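Local atomic coordinates of urea carboxylase (Thermus thermophilus, PDB entry 3OEP), a protein that is of unknown function but is a KipI-KipA homologue with cyclophilin-like domains, once wrongly taken for an allophanate hydrolase. Residues L260-V265 and A271-F276; L220-V225 and R287-A292; A294-V299 and R384-A389; G304-P309 and R322-G327; V455-K460 and W478-A483. One frame throughout, in Å; residues are numbered along the deposited sequence. Where two conformers were deposited one is given.

Contacts 1 and 5 are buried, contacts 2 and 3 partly so, and contact 4 lies on the surface. Strand 289-295 serves both contact 2 and contact 3, and its A292 and A294 also pack against the helix of contact 1. Contacts 3 and 4 meet through backbone bonds between strands 298-302 and 320-325, while contacts 3 and 5 touch where R384 and P387 reach W478 and L479. Chemistry follows position: contact 5 is packing of aliphatic side chains, contact 1 combines a buried amide with leucine packing, contact 2 relies on carbonyl packing and a water, contact 3 on a tyrosine hydroxyl and ring face, and contact 4 on charge.

Contact 1. Residues L260-V265 and A271-F276; sequences LANRLV and APLLEF. With SO4 (sulfate ion), chain E.
N262, near the C-terminal end of helix 255-264, comes closest to A271, just ahead of strand 273-277, with 6.9 Å between their CA atoms. The chain turns back here within a few residues, and the N262 carboxamide spans the turn. Its ND2 donates to A271 O at 2.9 Å with an N-H...O angle of 152°, and the oxygen lies somewhat out of the amide plane. The same nitrogen also bonds A269 O, while OD1 accepts from N267 ND2, so both ends of the amide are held and its flip is fixed. A water lies in hydrogen-bonding reach of N262 OD1 (3.0 Å) and P272 O (2.9 Å). L273 CD1 lies over one face of the N262 amide, the leucine side chain running at a slant to that of the asparagine. With chi1 at 80°, L273 CG sits between the backbone N and the carbonyl carbon, and CD1 comes within 3.9 Å of A261 CB and equally near N262 ND2. One leucine methyl thus packs against both the helix and the amide. On the outer side of the helix, R263 extends to a sulfate, probably from the crystallisation liquor. NE reaches sulfate O1 at 3.1 Å and NH2 reaches O2 at 2.8 Å, two nearly straight bonds with the sulfur in the guanidinium plane; A269 N also binds this anion. The helix lies against strands 331-336 and 289-295: A261 and N262 touch A335, and A261 also A294. L273, from strand 273-277, touches A335 too and pairs through its backbone with V235 of strand 233-235.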
# COMPACT_ATOMS: atom_id res chain seq x y z
N LEU A 260 6.89 16.92 -11.75
CA LEU A 260 7.83 17.90 -12.29
C LEU A 260 8.85 17.25 -13.24
O LEU A 260 9.10 17.77 -14.33
CB LEU A 260 8.57 18.64 -11.16
CG LEU A 260 9.62 19.67 -11.60
CD1 LEU A 260 9.01 20.67 -12.56
CD2 LEU A 260 10.23 20.38 -10.40
N ALA A 261 9.43 16.13 -12.81
CA ALA A 261 10.36 15.39 -13.65
C ALA A 261 9.74 15.02 -15.00
O ALA A 261 10.34 15.25 -16.05
CB ALA A 261 10.86 14.14 -12.93
N ASN A 262 8.53 14.48 -14.97
CA ASN A 262 7.83 14.12 -16.21
C ASN A 262 7.53 15.31 -17.09
O ASN A 262 7.71 15.25 -18.31
CB ASN A 262 6.54 13.36 -15.91
CG ASN A 262 6.75 11.86 -15.84
OD1 ASN A 262 7.60 11.31 -16.55
ND2 ASN A 262 5.99 11.18 -14.99
N ARG A 263 7.08 16.40 -16.49
CA ARG A 263 6.74 17.59 -17.25
C ARG A 263 7.96 18.23 -17.91
O ARG A 263 7.85 18.78 -19.02
CB ARG A 263 5.98 18.58 -16.37
CG ARG A 263 4.54 18.14 -16.15
CD ARG A 263 3.89 18.85 -14.97
NE ARG A 263 2.50 18.44 -14.80
CZ ARG A 263 1.79 18.58 -13.67
NH1 ARG A 263 2.35 19.11 -12.58
NH2 ARG A 263 0.53 18.18 -13.63
N LEU A 264 9.12 18.13 -17.28
CA LEU A 264 10.36 18.66 -17.85
C LEU A 264 10.76 18.00 -19.16
O LEU A 264 11.40 18.63 -20.00
CB LEU A 264 11.51 18.56 -16.85
CG LEU A 264 11.46 19.56 -15.70
CD1 LEU A 264 12.36 19.10 -14.55
CD2 LEU A 264 11.86 20.96 -16.21
N VAL A 265 10.38 16.73 -19.34
CA VAL A 265 10.67 16.01 -20.58
C VAL A 265 9.44 15.81 -21.47
O VAL A 265 9.43 14.95 -22.36
CB VAL A 265 11.36 14.67 -20.30
CG1 VAL A 265 12.69 14.90 -19.61
CG2 VAL A 265 10.45 13.74 -19.46
N ALA A 271 3.20 9.44 -16.30
CA ALA A 271 3.97 8.50 -17.12
C ALA A 271 4.99 7.75 -16.25
O ALA A 271 5.51 8.32 -15.29
CB ALA A 271 4.69 9.22 -18.25
N PRO A 272 5.28 6.47 -16.58
CA PRO A 272 6.20 5.76 -15.69
C PRO A 272 7.60 6.36 -15.64
O PRO A 272 8.19 6.66 -16.69
CB PRO A 272 6.24 4.35 -16.30
CG PRO A 272 4.94 4.20 -16.99
CD PRO A 272 4.66 5.57 -17.56
N LEU A 273 8.13 6.51 -14.43
CA LEU A 273 9.47 7.04 -14.21
C LEU A 273 10.10 6.31 -13.03
O LEU A 273 9.46 5.45 -12.42
CB LEU A 273 9.44 8.57 -14.00
CG LEU A 273 9.07 9.16 -12.64
CD1 LEU A 273 9.10 10.68 -12.71
CD2 LEU A 273 7.74 8.68 -12.17
N LEU A 274 11.37 6.62 -12.75
CA LEU A 274 12.11 5.96 -11.69
C LEU A 274 12.08 6.78 -10.40
O LEU A 274 12.34 7.97 -10.42
CB LEU A 274 13.56 5.75 -12.13
CG LEU A 274 14.41 4.83 -11.27
CD1 LEU A 274 13.74 3.49 -11.09
CD2 LEU A 274 15.79 4.66 -11.89
N GLU A 275 11.76 6.12 -9.28
CA GLU A 275 11.88 6.70 -7.95
C GLU A 275 13.01 5.95 -7.26
O GLU A 275 13.09 4.73 -7.35
CB GLU A 275 10.60 6.51 -7.14
CG GLU A 275 10.68 7.09 -5.73
CD GLU A 275 9.48 6.75 -4.88
OE1 GLU A 275 9.60 5.81 -4.06
OE2 GLU A 275 8.42 7.42 -5.02
N PHE A 276 13.88 6.68 -6.57
CA PHE A 276 14.91 6.06 -5.73
C PHE A 276 15.07 6.82 -4.42
O PHE A 276 14.83 8.03 -4.35
CB PHE A 276 16.25 5.97 -6.46
CG PHE A 276 16.67 7.24 -7.12
CD1 PHE A 276 17.55 8.12 -6.50
CD2 PHE A 276 16.18 7.57 -8.38
CE1 PHE A 276 17.92 9.30 -7.11
CE2 PHE A 276 16.56 8.76 -9.00
CZ PHE A 276 17.43 9.62 -8.37
S SO4 E . -0.21 16.70 -17.15
O1 SO4 E . 1.17 17.16 -17.30
O2 SO4 E . -0.64 16.90 -15.77
O3 SO4 E . -0.31 15.29 -17.50
O4 SO4 E . -1.07 17.48 -18.04
O HOH W 1 9.44 9.13 -17.42

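Contact 2. Residues L220-V225 and R287-A292; sequences LPALLV and RDLVAA
R287 and L289 both lean on the backbone of P221 and A222, the arginine over one carbonyl and the leucine over the next. R287 folds its aliphatic part against P221 O: chi1 of 60° sets CG between the backbone N and the carbonyl carbon, and CD lies 3.4 Å from that oxygen. A further bend at chi3 carries the guanidinium past the carbonyl, and a water fills in between, 2.8 Å from R287 NH1 and in the guanidinium plane, donating to P221 O at 2.7 Å. L289 straddles A222, with CD1 3.4 Å from A222 O and CD2 4.0 Å from A222 CB. Here A222 and L223 form a classic beta bulge facing L367. Strand 221-225 belongs to the six-stranded antiparallel sheet and strand 289-295 to a five-stranded one, so the contact joins the two sheets at the starts of these strands. R287 NE also bonds a glycerol, probably from the crystallisation liquor. The cation therefore holds P221 O through a water and not directly, while leucine methyls and arginine methylenes are laid against peptide oxygens, so the direct contact is van der Waals packing and the one polar link found goes through water.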
# COMPACT_ATOMS: atom_id res chain seq x y z
N LEU A 220 12.10 -0.29 -27.31
CA LEU A 220 13.06 0.79 -27.50
C LEU A 220 14.02 0.86 -26.31
O LEU A 220 13.89 1.74 -25.45
CB LEU A 220 12.32 2.12 -27.65
CG LEU A 220 11.37 2.25 -28.84
CD1 LEU A 220 10.45 3.46 -28.66
CD2 LEU A 220 12.16 2.35 -30.14
N PRO A 221 14.99 -0.07 -26.24
CA PRO A 221 15.90 -0.08 -25.10
C PRO A 221 16.56 1.27 -24.88
O PRO A 221 17.05 1.91 -25.82
CB PRO A 221 16.93 -1.15 -25.49
CG PRO A 221 16.23 -2.02 -26.43
CD PRO A 221 15.28 -1.16 -27.19
N ALA A 222 16.56 1.72 -23.63
CA ALA A 222 16.94 3.08 -23.28
C ALA A 222 18.10 3.14 -22.32
O ALA A 222 19.00 3.97 -22.49
CB ALA A 222 15.74 3.81 -22.69
N LEU A 223 18.07 2.31 -21.28
CA LEU A 223 19.09 2.37 -20.24
C LEU A 223 19.28 1.02 -19.54
O LEU A 223 18.37 0.18 -19.51
CB LEU A 223 18.77 3.47 -19.22
CG LEU A 223 17.52 3.28 -18.37
CD1 LEU A 223 17.86 2.53 -17.08
CD2 LEU A 223 16.87 4.63 -18.05
N LEU A 224 20.49 0.85 -19.02
CA LEU A 224 20.91 -0.33 -18.28
C LEU A 224 21.13 0.05 -16.83
O LEU A 224 21.82 1.04 -16.54
CB LEU A 224 22.23 -0.87 -18.85
CG LEU A 224 22.90 -2.00 -18.06
CD1 LEU A 224 22.09 -3.30 -18.11
CD2 LEU A 224 24.31 -2.23 -18.60
N VAL A 225 20.57 -0.75 -15.93
CA VAL A 225 20.87 -0.64 -14.52
C VAL A 225 22.16 -1.41 -14.27
O VAL A 225 22.17 -2.65 -14.29
CB VAL A 225 19.75 -1.22 -13.64
CG1 VAL A 225 20.09 -1.05 -12.15
CG2 VAL A 225 18.41 -0.58 -14.00
N ARG A 287 21.00 4.61 -25.61
CA ARG A 287 20.75 5.48 -26.75
C ARG A 287 20.86 6.90 -26.22
O ARG A 287 20.89 7.09 -25.00
CB ARG A 287 19.35 5.24 -27.32
CG ARG A 287 18.22 5.51 -26.32
CD ARG A 287 16.85 5.14 -26.89
NE ARG A 287 16.41 6.09 -27.91
CZ ARG A 287 16.13 5.81 -29.18
NH1 ARG A 287 16.19 4.57 -29.66
NH2 ARG A 287 15.75 6.79 -30.00
N ASP A 288 20.91 7.89 -27.10
CA ASP A 288 20.89 9.28 -26.65
C ASP A 288 19.50 9.60 -26.11
O ASP A 288 18.50 9.44 -26.82
CB ASP A 288 21.26 10.25 -27.79
CG ASP A 288 22.69 10.06 -28.30
OD1 ASP A 288 23.56 9.56 -27.55
OD2 ASP A 288 22.94 10.43 -29.47
N LEU A 289 19.44 10.04 -24.85
CA LEU A 289 18.19 10.31 -24.15
C LEU A 289 18.14 11.76 -23.70
O LEU A 289 19.17 12.39 -23.49
CB LEU A 289 18.09 9.44 -22.88
CG LEU A 289 18.03 7.94 -23.08
CD1 LEU A 289 18.23 7.22 -21.75
CD2 LEU A 289 16.70 7.54 -23.72
N VAL A 290 16.92 12.27 -23.54
CA VAL A 290 16.70 13.46 -22.76
C VAL A 290 15.98 13.01 -21.51
O VAL A 290 14.94 12.34 -21.57
CB VAL A 290 15.93 14.53 -23.52
CG1 VAL A 290 15.57 15.70 -22.60
CG2 VAL A 290 16.77 15.02 -24.69
N ALA A 291 16.58 13.31 -20.37
CA ALA A 291 16.08 12.88 -19.08
C ALA A 291 15.96 14.08 -18.15
O ALA A 291 16.53 15.14 -18.42
CB ALA A 291 17.02 11.82 -18.47
N ALA A 292 15.22 13.93 -17.06
CA ALA A 292 15.12 14.99 -16.07
C ALA A 292 15.17 14.40 -14.67
O ALA A 292 14.62 13.32 -14.42
CB ALA A 292 13.83 15.77 -16.24
O HOH W 2 16.92 2.12 -28.47

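Contact 3. Residues A294-V299 and R384-A389; sequences AGYGFV and RPLPEA
Y296 reaches across to the loop 384-389 and meets it in two ways, by its hydroxyl and by one face of its ring. The hydroxyl donates to R384 O in a short bond of 2.5 Å, approaching at a C=O...O angle of 144° and tilted from the carbonyl plane, while that oxygen lies at the ring edge. R384 CG closes in on the same hydroxyl, 3.3 Å from Y296 OH. Over the ring, L386 makes a CH-pi contact: its CB stands 4.1 Å from the centroid of the Y296 ring, displaced toward the CD1-CE1 rim. L386 CG is anti to the backbone N (chi1 -177°), which brings CD2 back to within 3.9 Å of Y296 CB. This buried ring projects from the bend between strands 289-295 and 298-302, members of two different antiparallel sheets, and the loop it grips leads into strand 390-396 of a seven-stranded sheet, all within the carboxyltransferase A and B family region, which belongs to the cyclophilin-like clan. A phenylalanine here would probably keep the contact with L386 but leave R384 O without its hydroxyl donor, so that the loop would be less firmly held. Toward solvent the contact is looser: beyond CG the exposed R384 chain crosses the tyrosine at about a right angle, bends, and carries its guanidinium off to a cation-pi contact with W478.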
# COMPACT_ATOMS: atom_id res chain seq x y z
N ALA A 294 14.46 15.24 -10.61
CA ALA A 294 13.72 16.10 -9.69
C ALA A 294 13.63 15.40 -8.33
O ALA A 294 13.97 14.23 -8.21
CB ALA A 294 12.33 16.42 -10.23
N GLY A 295 13.16 16.14 -7.33
CA GLY A 295 13.14 15.64 -5.96
C GLY A 295 14.32 16.16 -5.17
O GLY A 295 14.87 17.22 -5.48
N TYR A 296 14.69 15.42 -4.13
CA TYR A 296 15.65 15.90 -3.14
C TYR A 296 16.57 14.79 -2.69
O TYR A 296 16.36 13.63 -3.00
CB TYR A 296 14.91 16.49 -1.93
CG TYR A 296 13.88 17.53 -2.30
CD1 TYR A 296 14.21 18.87 -2.37
CD2 TYR A 296 12.57 17.16 -2.61
CE1 TYR A 296 13.27 19.82 -2.73
CE2 TYR A 296 11.63 18.10 -2.97
CZ TYR A 296 11.98 19.43 -3.03
OH TYR A 296 11.04 20.36 -3.39
N GLY A 297 17.63 15.17 -1.98
CA GLY A 297 18.53 14.19 -1.38
C GLY A 297 19.75 13.83 -2.21
O GLY A 297 20.62 13.11 -1.73
N PHE A 298 19.82 14.32 -3.45
CA PHE A 298 20.93 14.01 -4.36
C PHE A 298 21.20 15.14 -5.34
O PHE A 298 20.36 16.00 -5.56
CB PHE A 298 20.62 12.79 -5.22
CG PHE A 298 20.13 11.59 -4.47
CD1 PHE A 298 21.02 10.60 -4.08
CD2 PHE A 298 18.78 11.43 -4.20
CE1 PHE A 298 20.58 9.48 -3.40
CE2 PHE A 298 18.33 10.31 -3.52
CZ PHE A 298 19.22 9.33 -3.12
N VAL A 299 22.39 15.10 -5.92
CA VAL A 299 22.67 15.79 -7.18
C VAL A 299 23.06 14.71 -8.17
O VAL A 299 23.75 13.75 -7.81
CB VAL A 299 23.78 16.86 -7.06
CG1 VAL A 299 23.32 18.02 -6.18
CG2 VAL A 299 25.08 16.25 -6.54
N ARG A 384 10.14 23.80 -5.01
CA ARG A 384 9.87 24.33 -3.69
C ARG A 384 11.01 23.90 -2.75
O ARG A 384 11.52 22.78 -2.87
CB ARG A 384 8.52 23.84 -3.17
CG ARG A 384 8.42 22.34 -2.96
CD ARG A 384 6.99 21.88 -2.66
NE ARG A 384 6.10 21.97 -3.82
CZ ARG A 384 4.91 21.36 -3.91
NH1 ARG A 384 4.45 20.60 -2.93
NH2 ARG A 384 4.18 21.51 -5.01
N PRO A 385 11.43 24.78 -1.83
CA PRO A 385 12.48 24.34 -0.92
C PRO A 385 11.97 23.29 0.07
O PRO A 385 10.79 23.29 0.43
CB PRO A 385 12.87 25.63 -0.19
CG PRO A 385 11.70 26.52 -0.31
CD PRO A 385 11.07 26.20 -1.63
N LEU A 386 12.87 22.39 0.47
CA LEU A 386 12.56 21.38 1.46
C LEU A 386 13.07 21.89 2.80
O LEU A 386 14.27 22.09 2.95
CB LEU A 386 13.24 20.07 1.10
CG LEU A 386 12.97 18.88 2.03
CD1 LEU A 386 11.50 18.47 1.98
CD2 LEU A 386 13.86 17.71 1.65
N PRO A 387 12.17 22.13 3.77
CA PRO A 387 12.62 22.67 5.05
C PRO A 387 13.35 21.62 5.90
O PRO A 387 13.17 20.42 5.69
CB PRO A 387 11.32 23.11 5.72
CG PRO A 387 10.28 22.21 5.16
CD PRO A 387 10.72 21.86 3.76
N GLU A 388 14.18 22.10 6.83
CA GLU A 388 14.96 21.22 7.70
C GLU A 388 14.09 20.51 8.74
O GLU A 388 14.38 19.39 9.14
CB GLU A 388 16.08 22.00 8.41
N ALA A 389 13.03 21.19 9.18
CA ALA A 389 12.02 20.60 10.06
C ALA A 389 10.65 20.75 9.38
O ALA A 389 10.42 21.71 8.66
CB ALA A 389 12.01 21.30 11.40

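Contact 4. Residues G304-P309 and R322-G327; sequences GEEIPP and RFRPRG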
# COMPACT_ATOMS: atom_id res chain seq x y z
N GLY A 304 31.22 14.05 -15.29
CA GLY A 304 31.96 14.93 -14.40
C GLY A 304 31.19 16.13 -13.85
O GLY A 304 31.66 16.78 -12.91
N GLU A 305 30.02 16.42 -14.43
CA GLU A 305 29.23 17.60 -14.05
C GLU A 305 28.16 17.22 -13.03
O GLU A 305 27.57 16.15 -13.13
CB GLU A 305 28.54 18.21 -15.28
CG GLU A 305 29.46 18.55 -16.45
CD GLU A 305 30.42 19.70 -16.16
OE1 GLU A 305 31.38 19.86 -16.94
OE2 GLU A 305 30.22 20.45 -15.18
N GLU A 306 27.91 18.11 -12.07
CA GLU A 306 26.79 17.96 -11.15
C GLU A 306 25.54 18.59 -11.75
O GLU A 306 25.61 19.70 -12.30
CB GLU A 306 27.09 18.61 -9.79
CG GLU A 306 27.99 17.77 -8.89
CD GLU A 306 28.13 18.34 -7.49
OE1 GLU A 306 27.60 19.43 -7.22
OE2 GLU A 306 28.78 17.68 -6.65
N ILE A 307 24.41 17.89 -11.64
CA ILE A 307 23.12 18.37 -12.14
C ILE A 307 22.16 18.42 -10.95
O ILE A 307 21.74 17.38 -10.45
CB ILE A 307 22.56 17.43 -13.24
CG1 ILE A 307 23.55 17.32 -14.41
CG2 ILE A 307 21.20 17.92 -13.74
CD1 ILE A 307 23.19 16.25 -15.44
N PRO A 308 21.82 19.64 -10.49
CA PRO A 308 20.87 19.73 -9.38
C PRO A 308 19.45 19.39 -9.83
O PRO A 308 19.16 19.46 -11.02
CB PRO A 308 20.97 21.20 -8.94
CG PRO A 308 21.49 21.92 -10.11
CD PRO A 308 22.33 20.96 -10.89
N PRO A 309 18.59 18.99 -8.88
CA PRO A 309 17.24 18.59 -9.27
C PRO A 309 16.44 19.76 -9.84
O PRO A 309 16.69 20.92 -9.49
CB PRO A 309 16.63 18.07 -7.96
CG PRO A 309 17.41 18.71 -6.88
CD PRO A 309 18.79 18.94 -7.42
N ARG A 322 25.03 8.88 -12.29
CA ARG A 322 25.07 8.50 -10.88
C ARG A 322 24.37 9.57 -10.07
O ARG A 322 24.06 10.65 -10.58
CB ARG A 322 26.52 8.36 -10.41
CG ARG A 322 27.31 7.25 -11.10
CD ARG A 322 28.78 7.28 -10.70
NE ARG A 322 29.54 6.19 -11.31
CZ ARG A 322 30.09 6.21 -12.52
NH1 ARG A 322 30.01 7.28 -13.30
NH2 ARG A 322 30.75 5.14 -12.95
N PHE A 323 24.13 9.27 -8.80
CA PHE A 323 23.44 10.20 -7.91
C PHE A 323 24.21 10.34 -6.62
O PHE A 323 24.33 9.38 -5.86
CB PHE A 323 22.01 9.74 -7.67
CG PHE A 323 21.20 9.65 -8.93
CD1 PHE A 323 20.59 10.78 -9.45
CD2 PHE A 323 21.10 8.46 -9.62
CE1 PHE A 323 19.86 10.71 -10.64
CE2 PHE A 323 20.38 8.38 -10.81
CZ PHE A 323 19.76 9.51 -11.31
N ARG A 324 24.78 11.52 -6.42
CA ARG A 324 25.59 11.81 -5.25
C ARG A 324 24.68 12.29 -4.12
O ARG A 324 24.02 13.31 -4.26
CB ARG A 324 26.60 12.90 -5.60
CG ARG A 324 27.51 13.32 -4.46
CD ARG A 324 28.57 14.29 -4.97
NE ARG A 324 29.54 13.63 -5.85
CZ ARG A 324 30.38 14.25 -6.67
NH1 ARG A 324 30.40 15.58 -6.77
NH2 ARG A 324 31.22 13.53 -7.42
N PRO A 325 24.65 11.57 -2.99
CA PRO A 325 23.80 12.03 -1.89
C PRO A 325 24.17 13.44 -1.44
O PRO A 325 25.35 13.77 -1.33
CB PRO A 325 24.06 11.00 -0.79
CG PRO A 325 24.47 9.78 -1.52
CD PRO A 325 25.27 10.26 -2.69
N ARG A 326 23.16 14.28 -1.19
CA ARG A 326 23.41 15.65 -0.77
C ARG A 326 22.20 16.28 -0.11
O ARG A 326 21.07 16.12 -0.57
CB ARG A 326 23.81 16.52 -1.96
CG ARG A 326 23.98 18.00 -1.59
CD ARG A 326 24.78 18.76 -2.62
NE ARG A 326 26.09 18.15 -2.85
CZ ARG A 326 26.91 18.48 -3.84
NH1 ARG A 326 26.57 19.43 -4.71
NH2 ARG A 326 28.08 17.85 -3.96
N GLY A 327 22.48 17.02 0.97
CA GLY A 327 21.51 17.91 1.57
C GLY A 327 20.38 17.18 2.26
O GLY A 327 20.47 15.96 2.48
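E306 is clamped by R324 and R326 in a three-residue salt-bridge network on the surface of the six-stranded antiparallel sheet. R326 takes the carboxylate end-on with two nitrogens: NH1 donates to E306 OE1 at 2.7 Å and NH2 to E306 OE2 at 2.8 Å. The grip is skewed, since both nitrogens come in on the syn side but out of the carboxylate plane, and the two flat groups stand 58° apart. R324 NH1 adds a third bond, 2.7 Å to E306 OE2, which accepts it with its anti lone pair; the R324 guanidinium is turned 67° from the carboxylate. Both arginines set off with CG anti to the backbone N and then bend at chi3, curling back toward the glutamate. One carboxylate thus faces two cations, which would probably favour its ionised form. Strands 305-307 and 320-325 are not neighbours: strand 298-302 runs between them, and E306 and R324 CA atoms remain 8.6 Å apart. The network therefore spans that middle strand, where E306 also packs on V299 and L301, and R324 on L301. The glutamate's methylene joins in as well, E306 CG lying 3.9 Å from R324 NH1.

Contact 5. Residues V455-K460 and W478-A483; sequences VLLADK and WLLGQA
L480 lies across V455 and L457, its CD1 on the valine and its CB on the leucine, in a buried contact between apolar side chains, with one leucine methyl also against L480 O. From the short helix 477-480 it packs on strand 454-456 of a seven-stranded sheet, and it also touches V423 and L392 of strands 422-426 and 390-396 in that sheet. The helix is weakly bonded, and L480 at its end begins a type I turn to A483; L457 begins another type I turn, closed by K460 N to L457 O at 2.9 Å. The tightest point is V455 CG1 against L480 CD1 at 3.4 Å, closer than methyl groups usually approach. V455 CG1 is anti to the backbone N (chi1 -173°), which turns this branch to the leucine, and the two side chains cross at about a right angle. L457 lies further back along L480: its CD2 is 3.9 Å from L480 CB, and its CD1 is 3.7 Å from L480 O. The fork of L457 therefore covers the root of L480, while V455 meets its end. An alanine in place of L457 would probably open a gap beside L480 CB and leave that side chain freer to shift. Polar groups nearby turn to other partners, G481 O to R331 and D459 to R420. The side chains that meet are all hydrocarbon, and the one polar atom touched is L480 O, so the contact probably rests on close fit and the burial of hydrocarbon.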
# COMPACT_ATOMS: atom_id res chain seq x y z
N VAL A 455 2.54 7.57 10.62
CA VAL A 455 1.79 8.29 9.59
C VAL A 455 1.79 7.42 8.34
O VAL A 455 2.85 7.07 7.82
CB VAL A 455 2.39 9.66 9.26
CG1 VAL A 455 1.47 10.42 8.31
CG2 VAL A 455 2.64 10.47 10.53
N LEU A 456 0.60 7.06 7.86
CA LEU A 456 0.44 6.10 6.77
C LEU A 456 0.58 6.77 5.41
O LEU A 456 -0.06 7.79 5.16
CB LEU A 456 -0.94 5.44 6.87
CG LEU A 456 -1.22 4.76 8.21
CD1 LEU A 456 -2.66 4.28 8.28
CD2 LEU A 456 -0.27 3.62 8.45
N LEU A 457 1.41 6.19 4.55
CA LEU A 457 1.69 6.76 3.23
C LEU A 457 1.26 5.79 2.11
O LEU A 457 0.53 4.82 2.37
CB LEU A 457 3.17 7.16 3.12
CG LEU A 457 3.70 8.16 4.16
CD1 LEU A 457 5.20 8.41 3.94
CD2 LEU A 457 2.94 9.48 4.13
N ALA A 458 1.70 6.04 0.88
CA ALA A 458 1.17 5.37 -0.31
C ALA A 458 1.20 3.84 -0.31
O ALA A 458 0.34 3.23 -0.93
CB ALA A 458 1.87 5.89 -1.57
N ASP A 459 2.17 3.23 0.36
CA ASP A 459 2.27 1.76 0.38
C ASP A 459 1.66 1.15 1.64
O ASP A 459 1.88 -0.03 1.93
CB ASP A 459 3.73 1.28 0.21
CG ASP A 459 4.19 1.28 -1.26
OD1 ASP A 459 5.31 0.79 -1.52
OD2 ASP A 459 3.45 1.76 -2.13
N LYS A 460 0.91 1.95 2.39
CA LYS A 460 0.18 1.46 3.55
C LYS A 460 -0.71 0.28 3.17
O LYS A 460 -1.21 0.20 2.04
CB LYS A 460 -0.70 2.57 4.13
CG LYS A 460 -1.87 2.95 3.23
CD LYS A 460 -2.57 4.21 3.70
CE LYS A 460 -3.65 4.65 2.72
NZ LYS A 460 -4.55 3.54 2.27
N TRP A 478 3.67 15.41 0.73
CA TRP A 478 4.92 15.38 -0.04
C TRP A 478 6.15 15.47 0.87
O TRP A 478 7.19 14.87 0.59
CB TRP A 478 4.96 16.50 -1.10
CG TRP A 478 5.15 17.88 -0.54
CD1 TRP A 478 4.19 18.69 -0.03
CD2 TRP A 478 6.39 18.61 -0.44
NE1 TRP A 478 4.74 19.88 0.40
CE2 TRP A 478 6.09 19.85 0.15
CE3 TRP A 478 7.71 18.33 -0.79
CZ2 TRP A 478 7.07 20.82 0.41
CZ3 TRP A 478 8.68 19.29 -0.54
CH2 TRP A 478 8.36 20.52 0.05
N LEU A 479 6.03 16.22 1.97
CA LEU A 479 7.13 16.33 2.92
C LEU A 479 7.49 14.97 3.50
O LEU A 479 8.67 14.66 3.65
CB LEU A 479 6.78 17.30 4.05
CG LEU A 479 6.63 18.78 3.66
CD1 LEU A 479 5.97 19.54 4.80
CD2 LEU A 479 7.98 19.39 3.32
N LEU A 480 6.48 14.16 3.80
CA LEU A 480 6.73 12.84 4.39
C LEU A 480 7.33 11.86 3.38
O LEU A 480 7.96 10.87 3.78
CB LEU A 480 5.47 12.28 5.02
CG LEU A 480 4.97 13.14 6.19
CD1 LEU A 480 3.72 12.54 6.80
CD2 LEU A 480 6.07 13.31 7.26
N GLY A 481 7.16 12.16 2.09
CA GLY A 481 7.89 11.47 1.03
C GLY A 481 9.39 11.74 1.08
O GLY A 481 10.17 11.04 0.43
N GLN A 482 9.80 12.76 1.85
CA GLN A 482 11.20 13.14 1.99
C GLN A 482 11.69 12.99 3.43
O GLN A 482 12.76 13.49 3.78
CB GLN A 482 11.39 14.58 1.51
CG GLN A 482 11.07 14.77 0.03
CD GLN A 482 12.03 14.02 -0.88
OE1 GLN A 482 13.13 13.63 -0.46
NE2 GLN A 482 11.63 13.83 -2.13
N ALA A 483 10.92 12.28 4.25
CA ALA A 483 11.27 12.09 5.65
C ALA A 483 12.47 11.16 5.79
O ALA A 483 12.65 10.23 4.99
CB ALA A 483 10.08 11.52 6.42